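Local coordinates for DNA mismatch repair protein MutS (Thermus aquaticus, PDB 1EWQ), which binds mismatched DNA, has a weak ATPase activity and takes part in the repair of mismatches, possibly by carrying out the recognition step, at residues A136-G140 with P182-E186; L272-L276 with L288-L292; T279-R285 with A525-V529. One frame throughout, in Å; residues are numbered along the deposited sequence.

In the fold
Three mostly buried contacts illustrate how chemistry follows place in a multidomain protein. Interaction 1 lies in the mixed sheet of the second MutS domain, where strand 134-139 meets a short helix through one hydroxyl–carboxylate bond and a leucine; its centre is about 31 Å from that of interaction 2 and about 36 Å from that of interaction 3. The other two lie in domain III and share helix 282-293. Interaction 2 joins that helix to 272-276 chiefly by apolar side chains, with a glutamine beside the phenylalanine ring, whereas interaction 3 ties its N-terminal approach to helix 514-540 through a buried aspartate. Trp291 and Val529 touch where these two contacts meet.

Interaction 1 of 3, residues A136-G140 with P182-E186; sequences AIATG and PELLE
Thr139 and Glu183 supply the polar half of this strand-to-helix contact, and Leu184 and Ile137 supply the apolar half. The hydroxyl of Thr139 donates to the carboxylate of Glu183, with OG1 and OE2 2.6 Å apart. It meets that oxygen from above the carboxylate plane, 47° out of it, so the bond is short but not directed within the plane. On Thr139 the hydroxyl stands between the backbone N and the carbonyl carbon (chi1 63°), which leaves CG2 beside the backbone N and able to pass Leu184 CD2 at 3.9 Å. Glu183 reaches across with its chain bent beyond CB, running past the side chain of Thr139 in the opposite direction. The second carboxylate oxygen, OE1, forms a salt bridge with Arg219, which also bonds to the carbonyl O of Thr139; one arginine thus steadies both partners.

Leu184 divides its two methyls. CD2 takes the threonine side, while CD1 presses on Ile137 CG2 at 3.5 Å, tighter than usual for two carbons, and the two side chains cross at about a right angle.

In MutS domain II, then, a short helix that directly follows strand 177-180 packs across the neighbouring parallel strand of a mixed sheet. The axes of strand 136-139 and helix 182-186 are nearly perpendicular, at 86°. Strand 134-139 lies between the parallel strand 177-180 and the antiparallel 143-149. Helices 163-173 and 188-197 pack on Ile137, and helix 215-232 touches Ala136 and Ala138.

Interaction 2 of 3, residues L272-L276 with L288-L292; sequences LFSVL and LQSWL
Phe273 pushes its ring in among Leu288, Gln289 and Leu292, one turn of helix 282-293, in a helix-helix packing within MutS domain III. The two short axes run closer to antiparallel than to parallel, at 135°, and stay 11.4 Å apart, a wide gap spanned by large side chains. The phenyl group is carried toward the partner because CG lies anti to the backbone N (chi1 -169°). Leu288 CG sits at the ring edge, in its plane, 4.0 Å from CE1. Gln289 approaches obliquely through its aliphatic part, CB lying 3.7 Å from CZ, and its amide plane is turned only 14° from that of the ring.

Beside the ring, Leu276 CD1 faces Leu292 CD1 at 4.2 Å, and Leu272 CD2 meets Leu292 CD2 at the same distance. The touching atoms across this interface are almost all carbon, and each helix is held internally by its own backbone bonds, such as Leu276 N to Leu272 O.

Farther out, helix 589-603 covers Leu272 and Leu276 through Leu602, and helix 514-540 brings Leu533 to Leu276 and Val529 to Leu288. The leucines thus tie the two helices to two more, 589-603 and 514-540. At the tightest point of the whole interface, Leu292 CD1 comes obliquely to within 3.4 Å of Phe273 CD1.

Interaction 3 of 3, residues T279-R285 with A525-V529; sequences TRTAPGR and AELDV
Asp528 extends from helix 514-540 into the turn that begins helix 282-293, and its carboxylate receives the backbone amide of Arg280 and, less surely, the amide and hydroxyl of Thr281. From CB, which passes 3.9 Å from Thr281 OG1, the chain sets CG anti to the backbone N (chi1 -178°) and so carries the carboxylate straight across to the turn. CG itself lies 3.3 Å from Arg280 N. The first oxygen, OD1, accepts from that amide at 2.7 Å; the N-H points at it almost in line (167°), and OD1 receives it on its syn lone pair, the side of OD2. Arg280 CB packs beside OD1, but its bent chain leads the guanidinium away, so the arginine is held here by its backbone rather than by its charge.

The other oxygen, OD2, is the meeting point of the turn. The modelled bonds bring it the amide of Thr281 and the Thr281 hydroxyl, although the position of OD2 is less certain because it stands too close to a neighbour.

Thr281 OG1 has a second task: as the N-cap residue it accepts from Gly284 N, at 3.2 Å. Gly284 lets the two helices come close, its CA only 4.1 Å from that of Ala525. Nearby, Pro283 CB rests on Ala525 CB at 3.7 Å, and Val529 CG2 touches Gly284 O at 3.3 Å. Leu326 of helix 316-326 packs on both Arg280 and Asp528. The whole is a threonine N-cap whose hydroxyl accepts from Gly284 N and, as modelled, donates to an aspartate of a second helix, joining sequence-distant helices of MutS domain III.

Interaction 1 of 3, residues A136-G140 with P182-E186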
ATOM      1  N   ALA C 136       4.332  17.569  20.470  1.00 27.17           N
ATOM      2  CA  ALA C 136       4.967  17.133  21.715  1.00 27.83           C
ATOM      3  C   ALA C 136       3.923  17.095  22.829  1.00 28.29           C
ATOM      4  O   ALA C 136       3.160  18.048  23.007  1.00 27.96           O
ATOM      5  CB  ALA C 136       6.105  18.077  22.091  1.00 27.28           C
ATOM      6  N   ILE C 137       3.912  15.985  23.566  1.00 28.81           N
ATOM      7  CA  ILE C 137       2.989  15.746  24.671  1.00 29.74           C
ATOM      8  C   ILE C 137       3.770  15.476  25.966  1.00 30.83           C
ATOM      9  O   ILE C 137       4.695  14.653  25.987  1.00 30.94           O
ATOM     10  CB  ILE C 137       2.099  14.502  24.386  1.00 29.69           C
ATOM     11  CG1 ILE C 137       1.178  14.773  23.186  1.00 29.82           C
ATOM     12  CG2 ILE C 137       1.299  14.134  25.623  1.00 29.34           C
ATOM     13  CD1 ILE C 137       0.465  13.532  22.660  1.00 29.30           C
ATOM     14  N   ALA C 138       3.393  16.162  27.040  1.00 31.64           N
ATOM     15  CA  ALA C 138       4.048  15.984  28.332  1.00 32.76           C
ATOM     16  C   ALA C 138       3.047  16.163  29.466  1.00 33.35           C
ATOM     17  O   ALA C 138       1.909  16.570  29.240  1.00 33.39           O
ATOM     18  CB  ALA C 138       5.191  16.980  28.481  1.00 32.97           C
ATOM     19  N   THR C 139       3.478  15.855  30.685  1.00 34.29           N
ATOM     20  CA  THR C 139       2.623  15.994  31.857  1.00 35.09           C
ATOM     21  C   THR C 139       3.227  16.998  32.823  1.00 35.59           C
ATOM     22  O   THR C 139       4.370  17.407  32.665  1.00 35.74           O
ATOM     23  CB  THR C 139       2.454  14.663  32.596  1.00 35.26           C
ATOM     24  OG1 THR C 139       3.729  14.224  33.079  1.00 35.46           O
ATOM     25  CG2 THR C 139       1.867  13.615  31.672  1.00 35.10           C
ATOM     26  N   GLY C 140       2.462  17.393  33.833  1.00 36.33           N
ATOM     27  CA  GLY C 140       2.977  18.360  34.784  1.00 37.27           C
ATOM     28  C   GLY C 140       1.960  19.452  35.016  1.00 37.86           C
ATOM     29  O   GLY C 140       2.077  20.553  34.471  1.00 37.95           O
ATOM     30  N   PRO C 182       9.350  11.636  28.619  1.00 34.69           N
ATOM     31  CA  PRO C 182       9.968  10.419  29.152  1.00 35.41           C
ATOM     32  C   PRO C 182       8.982   9.588  29.978  1.00 36.11           C
ATOM     33  O   PRO C 182       8.903   8.369  29.824  1.00 36.01           O
ATOM     34  CB  PRO C 182      11.115  10.964  29.999  1.00 35.39           C
ATOM     35  CG  PRO C 182      11.482  12.235  29.285  1.00 35.10           C
ATOM     36  CD  PRO C 182      10.139  12.827  28.985  1.00 34.70           C
ATOM     37  N   GLU C 183       8.228  10.259  30.845  1.00 37.15           N
ATOM     38  CA  GLU C 183       7.244   9.592  31.699  1.00 38.40           C
ATOM     39  C   GLU C 183       6.205   8.797  30.916  1.00 39.05           C
ATOM     40  O   GLU C 183       5.755   7.747  31.369  1.00 39.46           O
ATOM     41  CB  GLU C 183       6.495  10.613  32.563  1.00 38.51           C
ATOM     42  CG  GLU C 183       7.248  11.888  32.816  1.00 39.17           C
ATOM     43  CD  GLU C 183       6.840  13.004  31.887  1.00 39.19           C
ATOM     44  OE1 GLU C 183       7.737  13.722  31.416  1.00 39.51           O
ATOM     45  OE2 GLU C 183       5.628  13.181  31.643  1.00 39.35           O
ATOM     46  N   LEU C 184       5.812   9.306  29.753  1.00 39.88           N
ATOM     47  CA  LEU C 184       4.803   8.640  28.932  1.00 40.60           C
ATOM     48  C   LEU C 184       5.410   7.439  28.230  1.00 41.15           C
ATOM     49  O   LEU C 184       4.750   6.417  28.034  1.00 41.04           O
ATOM     50  CB  LEU C 184       4.220   9.630  27.919  1.00 40.39           C
ATOM     51  CG  LEU C 184       3.587  10.872  28.563  1.00 40.20           C
ATOM     52  CD1 LEU C 184       3.122  11.845  27.489  1.00 40.05           C
ATOM     53  CD2 LEU C 184       2.428  10.451  29.451  1.00 40.00           C
ATOM     54  N   LEU C 185       6.674   7.565  27.853  1.00 41.94           N
ATOM     55  CA  LEU C 185       7.370   6.462  27.207  1.00 42.83           C
ATOM     56  C   LEU C 185       7.598   5.377  28.267  1.00 43.64           C
ATOM     57  O   LEU C 185       7.561   4.191  27.957  1.00 43.72           O
ATOM     58  CB  LEU C 185       8.702   6.941  26.621  1.00 42.49           C
ATOM     59  CG  LEU C 185       8.596   7.985  25.499  1.00 42.57           C
ATOM     60  CD1 LEU C 185       9.990   8.461  25.086  1.00 42.10           C
ATOM     61  CD2 LEU C 185       7.851   7.378  24.303  1.00 42.20           C
ATOM     62  N   GLU C 186       7.816   5.798  29.514  1.00 44.60           N
ATOM     63  CA  GLU C 186       8.029   4.876  30.642  1.00 45.91           C
ATOM     64  C   GLU C 186       6.734   4.120  30.952  1.00 46.37           C
ATOM     65  O   GLU C 186       6.750   2.924  31.250  1.00 46.57           O
ATOM     66  CB  GLU C 186       8.428   5.638  31.918  1.00 46.15           C
ATOM     67  CG  GLU C 186       9.787   6.340  31.927  1.00 46.93           C
ATOM     68  CD  GLU C 186       9.931   7.287  33.133  1.00 47.44           C
ATOM     69  OE1 GLU C 186       9.659   6.850  34.276  1.00 47.87           O
ATOM     70  OE2 GLU C 186      10.307   8.465  32.942  1.00 47.25           O
TER

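Interaction 2 of 3, residues L272-L276 with L288-L292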
ATOM      1  N   LEU C 272     -15.375  16.418   3.278  1.00 35.87           N
ATOM      2  CA  LEU C 272     -15.984  17.741   3.329  1.00 34.83           C
ATOM      3  C   LEU C 272     -14.948  18.745   2.844  1.00 34.36           C
ATOM      4  O   LEU C 272     -15.263  19.684   2.112  1.00 34.24           O
ATOM      5  CB  LEU C 272     -16.388  18.118   4.755  1.00 34.14           C
ATOM      6  CG  LEU C 272     -16.853  19.580   4.856  1.00 33.94           C
ATOM      7  CD1 LEU C 272     -18.155  19.754   4.070  1.00 33.50           C
ATOM      8  CD2 LEU C 272     -17.046  19.987   6.304  1.00 33.35           C
ATOM      9  N   PHE C 273     -13.707  18.524   3.259  1.00 33.52           N
ATOM     10  CA  PHE C 273     -12.611  19.400   2.902  1.00 33.27           C
ATOM     11  C   PHE C 273     -12.310  19.365   1.411  1.00 32.89           C
ATOM     12  O   PHE C 273     -12.027  20.403   0.812  1.00 32.70           O
ATOM     13  CB  PHE C 273     -11.363  19.026   3.706  1.00 33.58           C
ATOM     14  CG  PHE C 273     -10.246  20.032   3.601  1.00 34.19           C
ATOM     15  CD1 PHE C 273     -10.491  21.388   3.776  1.00 34.21           C
ATOM     16  CD2 PHE C 273      -8.941  19.618   3.357  1.00 34.67           C
ATOM     17  CE1 PHE C 273      -9.459  22.321   3.710  1.00 34.60           C
ATOM     18  CE2 PHE C 273      -7.897  20.546   3.292  1.00 35.31           C
ATOM     19  CZ  PHE C 273      -8.163  21.904   3.469  1.00 34.90           C
ATOM     20  N   SER C 274     -12.376  18.184   0.804  1.00 32.12           N
ATOM     21  CA  SER C 274     -12.095  18.083  -0.624  1.00 31.75           C
ATOM     22  C   SER C 274     -13.179  18.789  -1.435  1.00 31.26           C
ATOM     23  O   SER C 274     -12.904  19.341  -2.498  1.00 31.05           O
ATOM     24  CB  SER C 274     -11.986  16.613  -1.063  1.00 31.64           C
ATOM     25  OG  SER C 274     -13.253  15.987  -1.090  1.00 31.75           O
ATOM     26  N   VAL C 275     -14.407  18.769  -0.927  1.00 30.98           N
ATOM     27  CA  VAL C 275     -15.528  19.416  -1.605  1.00 30.86           C
ATOM     28  C   VAL C 275     -15.501  20.923  -1.398  1.00 31.13           C
ATOM     29  O   VAL C 275     -15.702  21.693  -2.327  1.00 31.13           O
ATOM     30  CB  VAL C 275     -16.886  18.895  -1.072  1.00 30.81           C
ATOM     31  CG1 VAL C 275     -18.027  19.773  -1.589  1.00 31.33           C
ATOM     32  CG2 VAL C 275     -17.099  17.465  -1.501  1.00 30.85           C
ATOM     33  N   LEU C 276     -15.240  21.329  -0.165  1.00 31.40           N
ATOM     34  CA  LEU C 276     -15.217  22.734   0.209  1.00 31.79           C
ATOM     35  C   LEU C 276     -14.043  23.506  -0.366  1.00 31.95           C
ATOM     36  O   LEU C 276     -14.180  24.670  -0.757  1.00 32.14           O
ATOM     37  CB  LEU C 276     -15.161  22.856   1.732  1.00 31.50           C
ATOM     38  CG  LEU C 276     -16.117  23.790   2.472  1.00 32.26           C
ATOM     39  CD1 LEU C 276     -15.442  24.261   3.765  1.00 31.56           C
ATOM     40  CD2 LEU C 276     -16.492  24.977   1.605  1.00 32.24           C
ATOM     41  N   LEU C 288      -7.845  27.611   5.510  1.00 21.79           N
ATOM     42  CA  LEU C 288      -9.173  27.012   5.488  1.00 21.76           C
ATOM     43  C   LEU C 288      -9.197  25.778   6.384  1.00 21.67           C
ATOM     44  O   LEU C 288     -10.149  25.551   7.110  1.00 21.36           O
ATOM     45  CB  LEU C 288      -9.586  26.631   4.057  1.00 21.19           C
ATOM     46  CG  LEU C 288     -10.967  25.973   3.923  1.00 21.31           C
ATOM     47  CD1 LEU C 288     -12.003  26.760   4.726  1.00 20.50           C
ATOM     48  CD2 LEU C 288     -11.367  25.889   2.449  1.00 21.28           C
ATOM     49  N   GLN C 289      -8.139  24.983   6.335  1.00 21.98           N
ATOM     50  CA  GLN C 289      -8.097  23.792   7.161  1.00 22.49           C
ATOM     51  C   GLN C 289      -8.072  24.183   8.635  1.00 22.48           C
ATOM     52  O   GLN C 289      -8.683  23.525   9.475  1.00 21.93           O
ATOM     53  CB  GLN C 289      -6.878  22.935   6.818  1.00 23.07           C
ATOM     54  CG  GLN C 289      -6.821  21.669   7.650  1.00 25.26           C
ATOM     55  CD  GLN C 289      -5.932  20.599   7.047  1.00 26.38           C
ATOM     56  OE1 GLN C 289      -4.800  20.868   6.657  1.00 27.06           O
ATOM     57  NE2 GLN C 289      -6.442  19.372   6.983  1.00 26.97           N
ATOM     58  N   SER C 290      -7.378  25.273   8.935  1.00 22.93           N
ATOM     59  CA  SER C 290      -7.271  25.758  10.304  1.00 23.98           C
ATOM     60  C   SER C 290      -8.639  26.184  10.836  1.00 24.38           C
ATOM     61  O   SER C 290      -8.962  25.958  12.011  1.00 24.49           O
ATOM     62  CB  SER C 290      -6.306  26.933  10.357  1.00 24.26           C
ATOM     63  OG  SER C 290      -6.071  27.319  11.695  1.00 26.60           O
ATOM     64  N   TRP C 291      -9.438  26.798   9.960  1.00 24.53           N
ATOM     65  CA  TRP C 291     -10.776  27.261  10.314  1.00 24.70           C
ATOM     66  C   TRP C 291     -11.686  26.060  10.543  1.00 24.78           C
ATOM     67  O   TRP C 291     -12.481  26.051  11.474  1.00 24.82           O
ATOM     68  CB  TRP C 291     -11.353  28.159   9.208  1.00 24.26           C
ATOM     69  CG  TRP C 291     -10.724  29.541   9.147  1.00 24.71           C
ATOM     70  CD1 TRP C 291      -9.666  29.999   9.884  1.00 24.55           C
ATOM     71  CD2 TRP C 291     -11.126  30.629   8.304  1.00 24.44           C
ATOM     72  NE1 TRP C 291      -9.386  31.305   9.553  1.00 24.65           N
ATOM     73  CE2 TRP C 291     -10.265  31.715   8.585  1.00 24.76           C
ATOM     74  CE3 TRP C 291     -12.133  30.791   7.339  1.00 24.70           C
ATOM     75  CZ2 TRP C 291     -10.379  32.949   7.934  1.00 24.50           C
ATOM     76  CZ3 TRP C 291     -12.250  32.022   6.691  1.00 24.40           C
ATOM     77  CH2 TRP C 291     -11.374  33.084   6.994  1.00 24.66           C
ATOM     78  N   LEU C 292     -11.572  25.050   9.690  1.00 24.84           N
ATOM     79  CA  LEU C 292     -12.379  23.846   9.858  1.00 25.13           C
ATOM     80  C   LEU C 292     -11.960  23.092  11.129  1.00 24.92           C
ATOM     81  O   LEU C 292     -12.798  22.512  11.811  1.00 24.65           O
ATOM     82  CB  LEU C 292     -12.234  22.929   8.637  1.00 25.18           C
ATOM     83  CG  LEU C 292     -13.074  23.273   7.401  1.00 25.86           C
ATOM     84  CD1 LEU C 292     -12.616  22.419   6.222  1.00 26.15           C
ATOM     85  CD2 LEU C 292     -14.552  23.028   7.686  1.00 25.55           C
TER

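Interaction 3 of 3, residues T279-R285 with A525-V529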
ATOM      1  N   THR C 279      -9.419  26.460  -2.934  1.00 29.61           N
ATOM      2  CA  THR C 279      -8.378  27.430  -2.657  1.00 29.26           C
ATOM      3  C   THR C 279      -7.305  27.422  -3.750  1.00 28.65           C
ATOM      4  O   THR C 279      -7.018  26.395  -4.340  1.00 28.03           O
ATOM      5  CB  THR C 279      -7.742  27.136  -1.279  1.00 29.52           C
ATOM      6  OG1 THR C 279      -6.875  28.210  -0.914  1.00 31.29           O
ATOM      7  CG2 THR C 279      -6.942  25.860  -1.316  1.00 29.24           C
ATOM      8  N   ARG C 280      -6.718  28.580  -4.020  1.00 28.60           N
ATOM      9  CA  ARG C 280      -5.695  28.683  -5.056  1.00 28.77           C
ATOM     10  C   ARG C 280      -4.251  28.602  -4.551  1.00 28.35           C
ATOM     11  O   ARG C 280      -3.362  28.195  -5.292  1.00 28.20           O
ATOM     12  CB  ARG C 280      -5.910  29.971  -5.853  1.00 29.44           C
ATOM     13  CG  ARG C 280      -7.101  29.884  -6.812  1.00 31.13           C
ATOM     14  CD  ARG C 280      -6.830  28.802  -7.849  1.00 32.46           C
ATOM     15  NE  ARG C 280      -8.003  28.382  -8.612  1.00 34.06           N
ATOM     16  CZ  ARG C 280      -8.423  28.957  -9.735  1.00 34.89           C
ATOM     17  NH1 ARG C 280      -7.767  29.998 -10.244  1.00 35.20           N
ATOM     18  NH2 ARG C 280      -9.489  28.476 -10.360  1.00 35.17           N
ATOM     19  N   THR C 281      -4.022  28.954  -3.290  1.00 27.56           N
ATOM     20  CA  THR C 281      -2.676  28.914  -2.726  1.00 27.09           C
ATOM     21  C   THR C 281      -2.554  27.958  -1.530  1.00 26.70           C
ATOM     22  O   THR C 281      -3.549  27.599  -0.904  1.00 26.60           O
ATOM     23  CB  THR C 281      -2.256  30.294  -2.250  1.00 26.98           C
ATOM     24  OG1 THR C 281      -3.094  30.681  -1.158  1.00 27.60           O
ATOM     25  CG2 THR C 281      -2.399  31.311  -3.369  1.00 27.85           C
ATOM     26  N   ALA C 282      -1.326  27.561  -1.205  1.00 26.15           N
ATOM     27  CA  ALA C 282      -1.120  26.656  -0.083  1.00 25.77           C
ATOM     28  C   ALA C 282      -1.492  27.356   1.231  1.00 25.46           C
ATOM     29  O   ALA C 282      -2.175  26.771   2.064  1.00 25.59           O
ATOM     30  CB  ALA C 282       0.331  26.162  -0.048  1.00 25.67           C
ATOM     31  N   PRO C 283      -1.045  28.612   1.430  1.00 25.32           N
ATOM     32  CA  PRO C 283      -1.374  29.338   2.666  1.00 25.15           C
ATOM     33  C   PRO C 283      -2.897  29.398   2.859  1.00 25.26           C
ATOM     34  O   PRO C 283      -3.402  29.351   3.982  1.00 24.87           O
ATOM     35  CB  PRO C 283      -0.770  30.719   2.431  1.00 24.93           C
ATOM     36  CG  PRO C 283       0.435  30.422   1.559  1.00 24.94           C
ATOM     37  CD  PRO C 283      -0.111  29.390   0.587  1.00 25.11           C
ATOM     38  N   GLY C 284      -3.611  29.497   1.742  1.00 25.08           N
ATOM     39  CA  GLY C 284      -5.061  29.543   1.766  1.00 24.91           C
ATOM     40  C   GLY C 284      -5.637  28.193   2.140  1.00 24.96           C
ATOM     41  O   GLY C 284      -6.530  28.114   2.972  1.00 24.89           O
ATOM     42  N   ARG C 285      -5.145  27.122   1.534  1.00 25.10           N
ATOM     43  CA  ARG C 285      -5.645  25.792   1.886  1.00 25.25           C
ATOM     44  C   ARG C 285      -5.396  25.540   3.370  1.00 24.37           C
ATOM     45  O   ARG C 285      -6.242  24.973   4.059  1.00 24.51           O
ATOM     46  CB  ARG C 285      -4.950  24.695   1.070  1.00 26.14           C
ATOM     47  CG  ARG C 285      -5.404  23.296   1.456  1.00 27.90           C
ATOM     48  CD  ARG C 285      -4.817  22.214   0.555  1.00 30.00           C
ATOM     49  NE  ARG C 285      -5.265  22.364  -0.825  1.00 31.91           N
ATOM     50  CZ  ARG C 285      -4.840  21.622  -1.844  1.00 32.64           C
ATOM     51  NH1 ARG C 285      -3.951  20.653  -1.657  1.00 33.11           N
ATOM     52  NH2 ARG C 285      -5.289  21.874  -3.064  1.00 33.02           N
ATOM     53  N   ALA C 525      -3.791  34.879   1.816  1.00 26.83           N
ATOM     54  CA  ALA C 525      -4.315  33.576   2.215  1.00 26.88           C
ATOM     55  C   ALA C 525      -5.789  33.762   2.582  1.00 27.07           C
ATOM     56  O   ALA C 525      -6.655  32.992   2.164  1.00 26.89           O
ATOM     57  CB  ALA C 525      -3.541  33.027   3.418  1.00 26.37           C
ATOM     58  N   GLU C 526      -6.069  34.799   3.359  1.00 26.99           N
ATOM     59  CA  GLU C 526      -7.439  35.067   3.769  1.00 28.08           C
ATOM     60  C   GLU C 526      -8.337  35.341   2.565  1.00 27.76           C
ATOM     61  O   GLU C 526      -9.413  34.763   2.436  1.00 27.41           O
ATOM     62  CB  GLU C 526      -7.480  36.253   4.735  1.00 28.88           C
ATOM     63  CG  GLU C 526      -8.223  35.936   6.016  1.00 30.73           C
ATOM     64  CD  GLU C 526      -8.278  37.105   6.972  1.00 31.72           C
ATOM     65  OE1 GLU C 526      -7.202  37.584   7.400  1.00 32.31           O
ATOM     66  OE2 GLU C 526      -9.404  37.537   7.292  1.00 32.79           O
ATOM     67  N   LEU C 527      -7.885  36.218   1.675  1.00 27.68           N
ATOM     68  CA  LEU C 527      -8.659  36.550   0.486  1.00 27.72           C
ATOM     69  C   LEU C 527      -8.840  35.310  -0.381  1.00 27.18           C
ATOM     70  O   LEU C 527      -9.867  35.153  -1.032  1.00 27.14           O
ATOM     71  CB  LEU C 527      -7.952  37.648  -0.310  1.00 28.79           C
ATOM     72  CG  LEU C 527      -7.736  38.920   0.506  1.00 29.67           C
ATOM     73  CD1 LEU C 527      -6.788  39.847  -0.219  1.00 30.48           C
ATOM     74  CD2 LEU C 527      -9.088  39.594   0.756  1.00 30.63           C
ATOM     75  N   ASP C 528      -7.833  34.436  -0.390  1.00 26.40           N
ATOM     76  CA  ASP C 528      -7.898  33.199  -1.168  1.00 25.36           C
ATOM     77  C   ASP C 528      -9.070  32.364  -0.635  1.00 25.19           C
ATOM     78  O   ASP C 528      -9.859  31.817  -1.418  1.00 25.36           O
ATOM     79  CB  ASP C 528      -6.562  32.435  -1.049  1.00 24.72           C
ATOM     80  CG  ASP C 528      -6.521  31.131  -1.872  1.00 24.55           C
ATOM     81  OD1 ASP C 528      -7.252  31.013  -2.883  1.00 24.07           O
ATOM     82  OD2 ASP C 528      -5.729  30.225  -1.513  1.00 23.79           O
ATOM     83  N   VAL C 529      -9.202  32.302   0.689  1.00 24.41           N
ATOM     84  CA  VAL C 529     -10.273  31.536   1.323  1.00 23.99           C
ATOM     85  C   VAL C 529     -11.674  32.103   1.067  1.00 23.92           C
ATOM     86  O   VAL C 529     -12.592  31.370   0.702  1.00 23.63           O
ATOM     87  CB  VAL C 529     -10.027  31.414   2.834  1.00 23.69           C
ATOM     88  CG1 VAL C 529     -11.246  30.820   3.522  1.00 23.96           C
ATOM     89  CG2 VAL C 529      -8.808  30.503   3.082  1.00 23.83           C
TER